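Long-range contacts in pyruvate formate-lyase 2 (Archaeoglobus fulgidus, PDB 2F3O), which is of unknown function but, as a glycyl radical enzyme related to pyruvate formate-lyase and glycerol dehydratase, probably acts as a lyase: residues R169-E174 and D520-G525; R177-L182 and E191-Y196; K200-A205 and T511-L516. All coordinates share one frame; numbering follows the deposited sequence.

Overall arrangement
The three contacts share elements: interactions 1 and 2 both use helix 168-184, interactions 2 and 3 both use helix 190-221, and interactions 1 and 3 bring in the consecutive short helices 521-524 and 512-516. Interaction 3 lies nearest the chain centre, about 23 Å from centre to centre; all its touching residues are buried, and it is purely a matter of van der Waals packing. Interaction 1 is partly buried, an aromatic cluster with carboxylates along its margin. Interaction 2, farthest from the chain centre but buried too, pairs two successive helices, where aliphatic side chains pack on two tyrosines and an arginine bonds to a tyrosine hydroxyl. Tyr196 and Phe522 tie interactions 1 and 2 together.

Interaction 1 (R169-E174 and D520-G525); sequences RWFLEE and DCFEKG
Phe522 reaches across from the short helix 521-524 and presents one ring face to the edge of Phe171. The stack is T-shaped: the planes stand at 78° with centroids 5.0 Å apart, and Phe171 CD1 sits over the middle of the Phe522 ring, 3.8 Å above its plane. CG of Phe522, anti to the backbone N (chi1 177°), puts the ring against Phe171. Trp170 joins from the side. Its six-membered ring meets Phe522 rim to rim, neither lying over the other, and CZ3 of Trp170 comes 3.5 Å from CE2 of Phe522. Within its own helix, Trp170 also lays CE3 over the face of Phe171, which closes the three-ring cluster.

Glu174 adds its aliphatic part: CB lies at the edge of Phe522, 4.0 Å from CZ. Its chain then bends at chi2 (57°) and carries the carboxylate to a salt bridge with Arg177. At the margin of the Trp170 ring, Glu523 OE1 lies in its plane, 3.9 Å from CH2 of Trp170.

Beyond the contact, Phe522 also packs edge-to-face with Tyr196 and touches Leu516, while Gly525, with positive phi, ends the short helix in a Schellman motif. No hydrogen bond crosses between the two segments, so ring edges, ring faces and methylene groups hold them together, and the carboxylate of Glu174 turns instead to its own helix for a counter-charge.

Interaction 2 (R177-L182 and E191-Y196); sequences RRIRAL and EKYSFY
Arg178 crosses over one face of Tyr196, its CD 3.9 Å from the ring centroid in a CH-pi contact, before its guanidinium, with its plane turned 66° from the ring, reaches the phenol oxygen. NH1 of Arg178 gives a hydrogen bond to OH of Tyr196, 3.2 Å long with an angle of 150° at the hydrogen; the oxygen lies somewhat out of the guanidinium plane. The extended stretch from CG to NE lets one side chain cover the ring and still reach its hydroxyl.

Beside this pair, Ile179 uses all its branches: CG2 meets CE1 of Tyr193 at 3.7 Å, CG1 packs on CB of Tyr196 at 3.8 Å, and CD1 rests near the Tyr196 carbonyl. Leu182 drives CD1 into the angle between the two tyrosines, 3.9 Å from CA of Tyr193 and 4.0 Å from CD1 of Tyr196, which it meets at the ring edge. Its CB leans on Tyr193 as well.

A second shell fixes these groups. Glu174 holds NE of Arg178 in a salt bridge, and the Tyr196 hydroxyl, while accepting from Arg178, is also hydrogen-bonded to the carbonyl of Phe522. Tyr193 OH bonds to Glu183, and its ring packs on Leu131 of the second subunit.

The segment axes approach to 9.6 Å and run at 153°, and only a short connection separates helix 168-184 from helix 190-221: this is an antiparallel helical hairpin, with its packed interior close to the turn.

Interaction 3 (K200-A205 and T511-L516); sequences KIVSEA and TPLLSL
Ser515 OG is gripped by two groups, Asp527 OD1 and the backbone N of Val528, and this anchors the short helix 512-516 whose Leu513 and Leu516 receive Val202. The same turn is held at its start by the carboxylate of Glu267, which takes the backbone N-H groups of Leu513 and Leu514.

The contact itself is apolar and centres on Val202. Its CG1 comes down on the backbone of Leu513, 3.6 Å from CA, and also touches CD1 of that leucine at 3.7 Å. Leu513 has CG anti to its N (chi1 178°), which brings its CD1 against the valine, the two side chains crossing at a slant. From the next turn, Leu516 brings CD2 to 3.9 Å from CG1 of Val202, while CG2 of Val202 packs more loosely on CB of Pro512, at 4.3 Å. Leu516 CD2 also lies 3.7 Å from OG of Ser203, whose hydroxyl is hydrogen-bonded within its own helix to the carbonyl of Ala199. Replacing Val202 with an alanine would probably open a gap between the helices, leaving Leu513 and Leu516 without the methyl they share.

The two segment axes cross nearly at right angles, 85°, with a closest approach of 9.5 Å, so one valine supplies most of what helix 190-221 contributes. Around it, Leu513 also packs on helix 250-267 and on Phe168, Ser203 on Phe171 of helix 168-184, and Pro512 on Ile40 of helix 39-53; the buried crossing of helices 190-221 and 512-516 is thus surrounded by three further helices.

Interaction 1 (R169-E174 and D520-G525)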
loop_
_atom_site.group_PDB
_atom_site.type_symbol
_atom_site.label_atom_id
_atom_site.label_comp_id
_atom_site.label_asym_id
_atom_site.label_seq_id
_atom_site.Cartn_x
_atom_site.Cartn_y
_atom_site.Cartn_z
ATOM N N ARG A 169 24.103 19.046 -13.882
ATOM C CA ARG A 169 25.221 18.227 -13.444
ATOM C C ARG A 169 24.868 17.536 -12.139
ATOM O O ARG A 169 25.433 16.486 -11.817
ATOM C CB ARG A 169 26.482 19.057 -13.247
ATOM C CG ARG A 169 27.816 18.279 -13.461
ATOM C CD ARG A 169 28.985 18.988 -12.779
ATOM N NE ARG A 169 28.889 18.871 -11.327
ATOM C CZ ARG A 169 29.262 19.814 -10.471
ATOM N NH1 ARG A 169 29.151 19.625 -9.159
ATOM N NH2 ARG A 169 29.746 20.949 -10.932
ATOM N N TRP A 170 23.933 18.121 -11.389
ATOM C CA TRP A 170 23.452 17.486 -10.173
ATOM C C TRP A 170 22.682 16.252 -10.551
ATOM O O TRP A 170 22.879 15.203 -9.964
ATOM C CB TRP A 170 22.556 18.415 -9.362
ATOM C CG TRP A 170 22.181 17.830 -8.055
ATOM C CD1 TRP A 170 22.940 17.811 -6.928
ATOM C CD2 TRP A 170 20.957 17.156 -7.729
ATOM N NE1 TRP A 170 22.275 17.170 -5.920
ATOM C CE2 TRP A 170 21.051 16.757 -6.381
ATOM C CE3 TRP A 170 19.797 16.834 -8.449
ATOM C CZ2 TRP A 170 20.016 16.060 -5.725
ATOM C CZ3 TRP A 170 18.762 16.151 -7.784
ATOM C CH2 TRP A 170 18.885 15.774 -6.444
ATOM N N PHE A 171 21.822 16.387 -11.552
ATOM C CA PHE A 171 20.958 15.297 -11.966
ATOM C C PHE A 171 21.779 14.138 -12.489
ATOM O O PHE A 171 21.496 12.976 -12.175
ATOM C CB PHE A 171 19.936 15.759 -13.015
ATOM C CG PHE A 171 18.879 16.659 -12.448
ATOM C CD1 PHE A 171 17.780 16.137 -11.805
ATOM C CD2 PHE A 171 19.003 18.026 -12.523
ATOM C CE1 PHE A 171 16.824 16.968 -11.266
ATOM C CE2 PHE A 171 18.058 18.840 -11.981
ATOM C CZ PHE A 171 16.969 18.311 -11.353
ATOM N N LEU A 172 22.816 14.473 -13.249
ATOM C CA LEU A 172 23.658 13.479 -13.864
ATOM C C LEU A 172 24.329 12.675 -12.781
ATOM O O LEU A 172 24.286 11.440 -12.809
ATOM C CB LEU A 172 24.682 14.153 -14.771
ATOM C CG LEU A 172 25.768 13.281 -15.388
ATOM C CD1 LEU A 172 25.120 12.181 -16.172
ATOM C CD2 LEU A 172 26.645 14.127 -16.277
ATOM N N GLU A 173 24.904 13.373 -11.809
ATOM C CA GLU A 173 25.597 12.707 -10.716
ATOM C C GLU A 173 24.662 11.949 -9.778
ATOM O O GLU A 173 25.025 10.890 -9.261
ATOM C CB GLU A 173 26.407 13.705 -9.911
ATOM C CG GLU A 173 27.593 14.269 -10.651
ATOM C CD GLU A 173 28.261 15.384 -9.870
ATOM O OE1 GLU A 173 28.179 15.381 -8.616
ATOM O OE2 GLU A 173 28.865 16.254 -10.512
ATOM N N GLU A 174 23.468 12.491 -9.558
ATOM C CA GLU A 174 22.527 11.871 -8.643
ATOM C C GLU A 174 21.960 10.629 -9.283
ATOM O O GLU A 174 21.812 9.616 -8.608
ATOM C CB GLU A 174 21.437 12.855 -8.182
ATOM C CG GLU A 174 20.561 12.386 -6.983
ATOM C CD GLU A 174 21.346 12.040 -5.699
ATOM O OE1 GLU A 174 22.339 12.727 -5.399
ATOM O OE2 GLU A 174 20.955 11.095 -4.968
ATOM N N ASP A 520 8.432 15.546 -7.682
ATOM C CA ASP A 520 8.301 14.143 -7.304
ATOM C C ASP A 520 8.787 13.127 -8.364
ATOM O O ASP A 520 9.238 12.067 -7.992
ATOM C CB ASP A 520 6.949 13.826 -6.649
ATOM C CG ASP A 520 6.754 14.565 -5.331
ATOM O OD1 ASP A 520 7.556 15.461 -5.027
ATOM O OD2 ASP A 520 5.800 14.246 -4.594
ATOM N N CYS A 521 8.774 13.465 -9.654
ATOM C CA CYS A 521 9.158 12.488 -10.695
ATOM C C CYS A 521 10.541 11.920 -10.568
ATOM O O CYS A 521 10.704 10.697 -10.523
ATOM C CB CYS A 521 9.084 13.075 -12.086
ATOM S SG CYS A 521 7.455 13.250 -12.741
ATOM N N PHE A 522 11.529 12.815 -10.547
ATOM C CA PHE A 522 12.929 12.423 -10.431
ATOM C C PHE A 522 13.172 11.739 -9.092
ATOM O O PHE A 522 13.805 10.691 -9.045
ATOM C CB PHE A 522 13.877 13.619 -10.610
ATOM C CG PHE A 522 15.329 13.266 -10.424
ATOM C CD1 PHE A 522 16.019 12.573 -11.408
ATOM C CD2 PHE A 522 16.004 13.591 -9.253
ATOM C CE1 PHE A 522 17.330 12.233 -11.243
ATOM C CE2 PHE A 522 17.317 13.239 -9.085
ATOM C CZ PHE A 522 17.980 12.566 -10.087
ATOM N N GLU A 523 12.654 12.314 -8.012
ATOM C CA GLU A 523 12.880 11.727 -6.691
ATOM C C GLU A 523 12.230 10.353 -6.494
ATOM O O GLU A 523 12.809 9.490 -5.851
ATOM C CB GLU A 523 12.480 12.697 -5.577
ATOM C CG GLU A 523 13.502 13.814 -5.377
ATOM C CD GLU A 523 14.756 13.325 -4.659
ATOM O OE1 GLU A 523 15.834 13.978 -4.802
ATOM O OE2 GLU A 523 14.639 12.290 -3.947
ATOM N N LYS A 524 11.059 10.141 -7.081
ATOM C CA LYS A 524 10.399 8.835 -7.017
ATOM C C LYS A 524 10.892 7.858 -8.103
ATOM O O LYS A 524 10.625 6.654 -8.032
ATOM C CB LYS A 524 8.870 8.975 -7.080
ATOM C CG LYS A 524 8.258 9.677 -5.892
ATOM C CD LYS A 524 6.919 9.062 -5.514
ATOM C CE LYS A 524 6.210 9.850 -4.408
ATOM N NZ LYS A 524 7.143 10.253 -3.321
ATOM N N GLY A 525 11.589 8.380 -9.109
ATOM C CA GLY A 525 12.109 7.548 -10.175
ATOM C C GLY A 525 11.045 7.009 -11.100
ATOM O O GLY A 525 11.184 5.913 -11.636
#

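Interaction 2 (R177-L182 and E191-Y196)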
loop_
_atom_site.group_PDB
_atom_site.type_symbol
_atom_site.label_atom_id
_atom_site.label_comp_id
_atom_site.label_asym_id
_atom_site.label_seq_id
_atom_site.Cartn_x
_atom_site.Cartn_y
_atom_site.Cartn_z
ATOM N N ARG A 177 24.571 8.022 -8.765
ATOM C CA ARG A 177 24.554 7.423 -7.414
ATOM C C ARG A 177 23.403 6.442 -7.329
ATOM O O ARG A 177 23.574 5.342 -6.807
ATOM C CB ARG A 177 24.434 8.450 -6.271
ATOM C CG ARG A 177 25.590 9.422 -6.124
ATOM C CD ARG A 177 25.234 10.585 -5.171
ATOM N NE ARG A 177 26.145 11.743 -5.290
ATOM C CZ ARG A 177 25.873 12.894 -5.930
ATOM N NH1 ARG A 177 24.707 13.090 -6.533
ATOM N NH2 ARG A 177 26.778 13.878 -5.976
ATOM N N ARG A 178 22.252 6.832 -7.878
ATOM C CA ARG A 178 21.038 6.023 -7.822
ATOM C C ARG A 178 21.069 4.792 -8.709
ATOM O O ARG A 178 20.462 3.790 -8.369
ATOM C CB ARG A 178 19.800 6.871 -8.136
ATOM C CG ARG A 178 19.512 7.845 -7.029
ATOM C CD ARG A 178 18.330 8.745 -7.258
ATOM N NE ARG A 178 18.449 9.839 -6.305
ATOM C CZ ARG A 178 17.461 10.375 -5.596
ATOM N NH1 ARG A 178 16.204 9.947 -5.713
ATOM N NH2 ARG A 178 17.748 11.358 -4.765
ATOM N N ILE A 179 21.755 4.875 -9.846
ATOM C CA ILE A 179 21.997 3.698 -10.682
ATOM C C ILE A 179 22.857 2.669 -9.931
ATOM O O ILE A 179 22.527 1.486 -9.926
ATOM C CB ILE A 179 22.618 4.074 -12.048
ATOM C CG1 ILE A 179 21.585 4.784 -12.935
ATOM C CG2 ILE A 179 23.150 2.854 -12.759
ATOM C CD1 ILE A 179 22.195 5.592 -14.084
ATOM N N ARG A 180 23.910 3.122 -9.253
ATOM C CA ARG A 180 24.747 2.220 -8.452
ATOM C C ARG A 180 23.983 1.544 -7.328
ATOM O O ARG A 180 24.114 0.342 -7.123
ATOM C CB ARG A 180 25.934 2.955 -7.839
ATOM C CG ARG A 180 27.266 2.769 -8.554
ATOM C CD ARG A 180 28.129 4.040 -8.383
ATOM N NE ARG A 180 27.922 4.724 -7.089
ATOM C CZ ARG A 180 27.932 6.054 -6.906
ATOM N NH1 ARG A 180 27.739 6.556 -5.679
ATOM N NH2 ARG A 180 28.126 6.884 -7.942
ATOM N N ALA A 181 23.178 2.311 -6.602
ATOM C CA ALA A 181 22.479 1.761 -5.454
ATOM C C ALA A 181 21.416 0.753 -5.884
ATOM O O ALA A 181 21.051 -0.129 -5.115
ATOM C CB ALA A 181 21.879 2.855 -4.631
ATOM N N LEU A 182 20.945 0.877 -7.121
ATOM C CA LEU A 182 19.925 -0.005 -7.640
ATOM C C LEU A 182 20.575 -1.303 -8.015
ATOM O O LEU A 182 20.024 -2.380 -7.777
ATOM C CB LEU A 182 19.238 0.622 -8.845
ATOM C CG LEU A 182 18.089 1.501 -8.372
ATOM C CD1 LEU A 182 17.433 2.203 -9.521
ATOM C CD2 LEU A 182 17.097 0.652 -7.638
ATOM N N GLU A 191 11.997 -0.756 -13.583
ATOM C CA GLU A 191 11.401 0.462 -14.098
ATOM C C GLU A 191 12.133 1.685 -13.613
ATOM O O GLU A 191 12.536 2.524 -14.412
ATOM C CB GLU A 191 9.943 0.536 -13.700
ATOM C CG GLU A 191 9.008 0.324 -14.854
ATOM C CD GLU A 191 7.706 -0.359 -14.437
ATOM O OE1 GLU A 191 6.615 0.209 -14.772
ATOM O OE2 GLU A 191 7.784 -1.445 -13.779
ATOM N N LYS A 192 12.326 1.755 -12.300
ATOM C CA LYS A 192 13.124 2.793 -11.662
ATOM C C LYS A 192 14.529 2.871 -12.268
ATOM O O LYS A 192 15.076 3.959 -12.450
ATOM C CB LYS A 192 13.260 2.492 -10.174
ATOM C CG LYS A 192 12.375 3.265 -9.216
ATOM C CD LYS A 192 13.070 3.310 -7.862
ATOM C CE LYS A 192 12.373 4.171 -6.832
ATOM N NZ LYS A 192 11.257 3.437 -6.192
ATOM N N TYR A 193 15.099 1.711 -12.584
ATOM C CA TYR A 193 16.410 1.637 -13.208
ATOM C C TYR A 193 16.457 2.239 -14.629
ATOM O O TYR A 193 17.298 3.075 -14.924
ATOM C CB TYR A 193 16.850 0.187 -13.211
ATOM C CG TYR A 193 18.300 -0.062 -13.546
ATOM C CD1 TYR A 193 19.322 0.401 -12.724
ATOM C CD2 TYR A 193 18.645 -0.824 -14.656
ATOM C CE1 TYR A 193 20.650 0.133 -13.026
ATOM C CE2 TYR A 193 19.958 -1.100 -14.953
ATOM C CZ TYR A 193 20.951 -0.618 -14.143
ATOM O OH TYR A 193 22.244 -0.896 -14.474
ATOM N N SER A 194 15.527 1.835 -15.482
ATOM C CA SER A 194 15.324 2.442 -16.793
ATOM C C SER A 194 15.181 3.949 -16.716
ATOM O O SER A 194 15.688 4.671 -17.581
ATOM C CB SER A 194 14.048 1.889 -17.423
ATOM O OG SER A 194 14.127 0.490 -17.615
ATOM N N PHE A 195 14.475 4.412 -15.682
ATOM C CA PHE A 195 14.245 5.840 -15.491
ATOM C C PHE A 195 15.545 6.588 -15.267
ATOM O O PHE A 195 15.853 7.526 -15.983
ATOM C CB PHE A 195 13.320 6.104 -14.318
ATOM C CG PHE A 195 13.086 7.557 -14.057
ATOM C CD1 PHE A 195 12.070 8.226 -14.701
ATOM C CD2 PHE A 195 13.880 8.261 -13.165
ATOM C CE1 PHE A 195 11.847 9.570 -14.456
ATOM C CE2 PHE A 195 13.666 9.603 -12.924
ATOM C CZ PHE A 195 12.655 10.254 -13.562
ATOM N N TYR A 196 16.302 6.171 -14.262
ATOM C CA TYR A 196 17.569 6.819 -13.976
ATOM C C TYR A 196 18.597 6.697 -15.118
ATOM O O TYR A 196 19.392 7.629 -15.367
ATOM C CB TYR A 196 18.104 6.336 -12.637
ATOM C CG TYR A 196 17.293 6.898 -11.484
ATOM C CD1 TYR A 196 16.803 6.075 -10.469
ATOM C CD2 TYR A 196 16.990 8.249 -11.434
ATOM C CE1 TYR A 196 16.050 6.584 -9.433
ATOM C CE2 TYR A 196 16.226 8.774 -10.399
ATOM C CZ TYR A 196 15.761 7.937 -9.401
ATOM O OH TYR A 196 15.039 8.475 -8.363
#

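Interaction 3 (K200-A205 and T511-L516)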
loop_
_atom_site.group_PDB
_atom_site.type_symbol
_atom_site.label_atom_id
_atom_site.label_comp_id
_atom_site.label_asym_id
_atom_site.label_seq_id
_atom_site.Cartn_x
_atom_site.Cartn_y
_atom_site.Cartn_z
ATOM N N LYS A 200 20.052 10.168 -16.688
ATOM C CA LYS A 200 21.484 10.306 -16.961
ATOM C C LYS A 200 21.773 10.809 -18.370
ATOM O O LYS A 200 22.350 11.892 -18.551
ATOM C CB LYS A 200 22.152 8.941 -16.811
ATOM C CG LYS A 200 23.664 8.925 -17.070
ATOM C CD LYS A 200 24.190 7.526 -17.075
ATOM C CE LYS A 200 25.230 7.345 -18.153
ATOM N NZ LYS A 200 26.567 7.743 -17.610
ATOM N N ILE A 201 21.367 9.998 -19.351
ATOM C CA ILE A 201 21.423 10.323 -20.776
ATOM C C ILE A 201 20.865 11.718 -21.081
ATOM O O ILE A 201 21.531 12.545 -21.702
ATOM C CB ILE A 201 20.644 9.261 -21.607
ATOM C CG1 ILE A 201 21.350 7.910 -21.524
ATOM C CG2 ILE A 201 20.534 9.659 -23.071
ATOM C CD1 ILE A 201 20.609 6.768 -22.205
ATOM N N VAL A 202 19.660 11.985 -20.608
ATOM C CA VAL A 202 18.989 13.251 -20.876
ATOM C C VAL A 202 19.655 14.466 -20.203
ATOM O O VAL A 202 19.613 15.578 -20.739
ATOM C CB VAL A 202 17.478 13.105 -20.553
ATOM C CG1 VAL A 202 16.994 14.120 -19.563
ATOM C CG2 VAL A 202 16.677 13.087 -21.817
ATOM N N SER A 203 20.304 14.246 -19.062
ATOM C CA SER A 203 21.077 15.298 -18.418
ATOM C C SER A 203 22.330 15.638 -19.222
ATOM O O SER A 203 22.618 16.810 -19.460
ATOM C CB SER A 203 21.475 14.883 -17.007
ATOM O OG SER A 203 20.320 14.576 -16.253
ATOM N N GLU A 204 23.053 14.595 -19.634
ATOM C CA GLU A 204 24.238 14.705 -20.481
ATOM C C GLU A 204 23.957 15.482 -21.756
ATOM O O GLU A 204 24.719 16.355 -22.121
ATOM C CB GLU A 204 24.757 13.313 -20.849
ATOM C CG GLU A 204 25.622 12.658 -19.791
ATOM C CD GLU A 204 25.648 11.139 -19.926
ATOM O OE1 GLU A 204 26.151 10.471 -18.997
ATOM O OE2 GLU A 204 25.157 10.605 -20.955
ATOM N N ALA A 205 22.852 15.155 -22.411
ATOM C CA ALA A 205 22.381 15.846 -23.598
ATOM C C ALA A 205 22.268 17.360 -23.398
ATOM O O ALA A 205 22.754 18.142 -24.228
ATOM C CB ALA A 205 21.036 15.286 -23.990
ATOM N N THR A 511 8.443 10.870 -21.420
ATOM C CA THR A 511 9.162 12.105 -21.684
ATOM C C THR A 511 10.124 12.469 -20.556
ATOM O O THR A 511 9.805 13.301 -19.706
ATOM C CB THR A 511 8.177 13.251 -21.931
ATOM O OG1 THR A 511 7.260 13.357 -20.833
ATOM C CG2 THR A 511 7.389 13.009 -23.226
ATOM N N PRO A 512 11.307 11.834 -20.545
ATOM C CA PRO A 512 12.283 11.897 -19.457
ATOM C C PRO A 512 12.844 13.266 -19.100
ATOM O O PRO A 512 13.072 13.522 -17.928
ATOM C CB PRO A 512 13.429 11.014 -19.954
ATOM C CG PRO A 512 12.854 10.188 -21.027
ATOM C CD PRO A 512 11.758 10.958 -21.638
ATOM N N LEU A 513 13.110 14.132 -20.065
ATOM C CA LEU A 513 13.623 15.464 -19.701
ATOM C C LEU A 513 12.585 16.261 -18.916
ATOM O O LEU A 513 12.904 16.788 -17.834
ATOM C CB LEU A 513 14.121 16.252 -20.918
ATOM C CG LEU A 513 14.631 17.669 -20.648
ATOM C CD1 LEU A 513 15.822 17.659 -19.724
ATOM C CD2 LEU A 513 14.971 18.378 -21.951
ATOM N N LEU A 514 11.350 16.288 -19.442
ATOM C CA LEU A 514 10.208 16.906 -18.797
ATOM C C LEU A 514 9.987 16.342 -17.406
ATOM O O LEU A 514 9.700 17.087 -16.470
ATOM C CB LEU A 514 8.958 16.710 -19.649
ATOM C CG LEU A 514 7.665 17.298 -19.076
ATOM C CD1 LEU A 514 7.811 18.792 -18.882
ATOM C CD2 LEU A 514 6.465 16.961 -19.938
ATOM N N SER A 515 10.152 15.034 -17.261
ATOM C CA SER A 515 10.103 14.402 -15.943
ATOM C C SER A 515 11.066 15.004 -14.933
ATOM O O SER A 515 10.706 15.158 -13.782
ATOM C CB SER A 515 10.374 12.908 -16.044
ATOM O OG SER A 515 9.259 12.269 -16.603
ATOM N N LEU A 516 12.267 15.387 -15.350
ATOM C CA LEU A 516 13.192 15.979 -14.392
ATOM C C LEU A 516 12.648 17.291 -13.875
ATOM O O LEU A 516 12.891 17.683 -12.726
ATOM C CB LEU A 516 14.567 16.193 -15.008
ATOM C CG LEU A 516 15.638 15.135 -14.727
ATOM C CD1 LEU A 516 15.053 13.731 -14.663
ATOM C CD2 LEU A 516 16.691 15.212 -15.804
#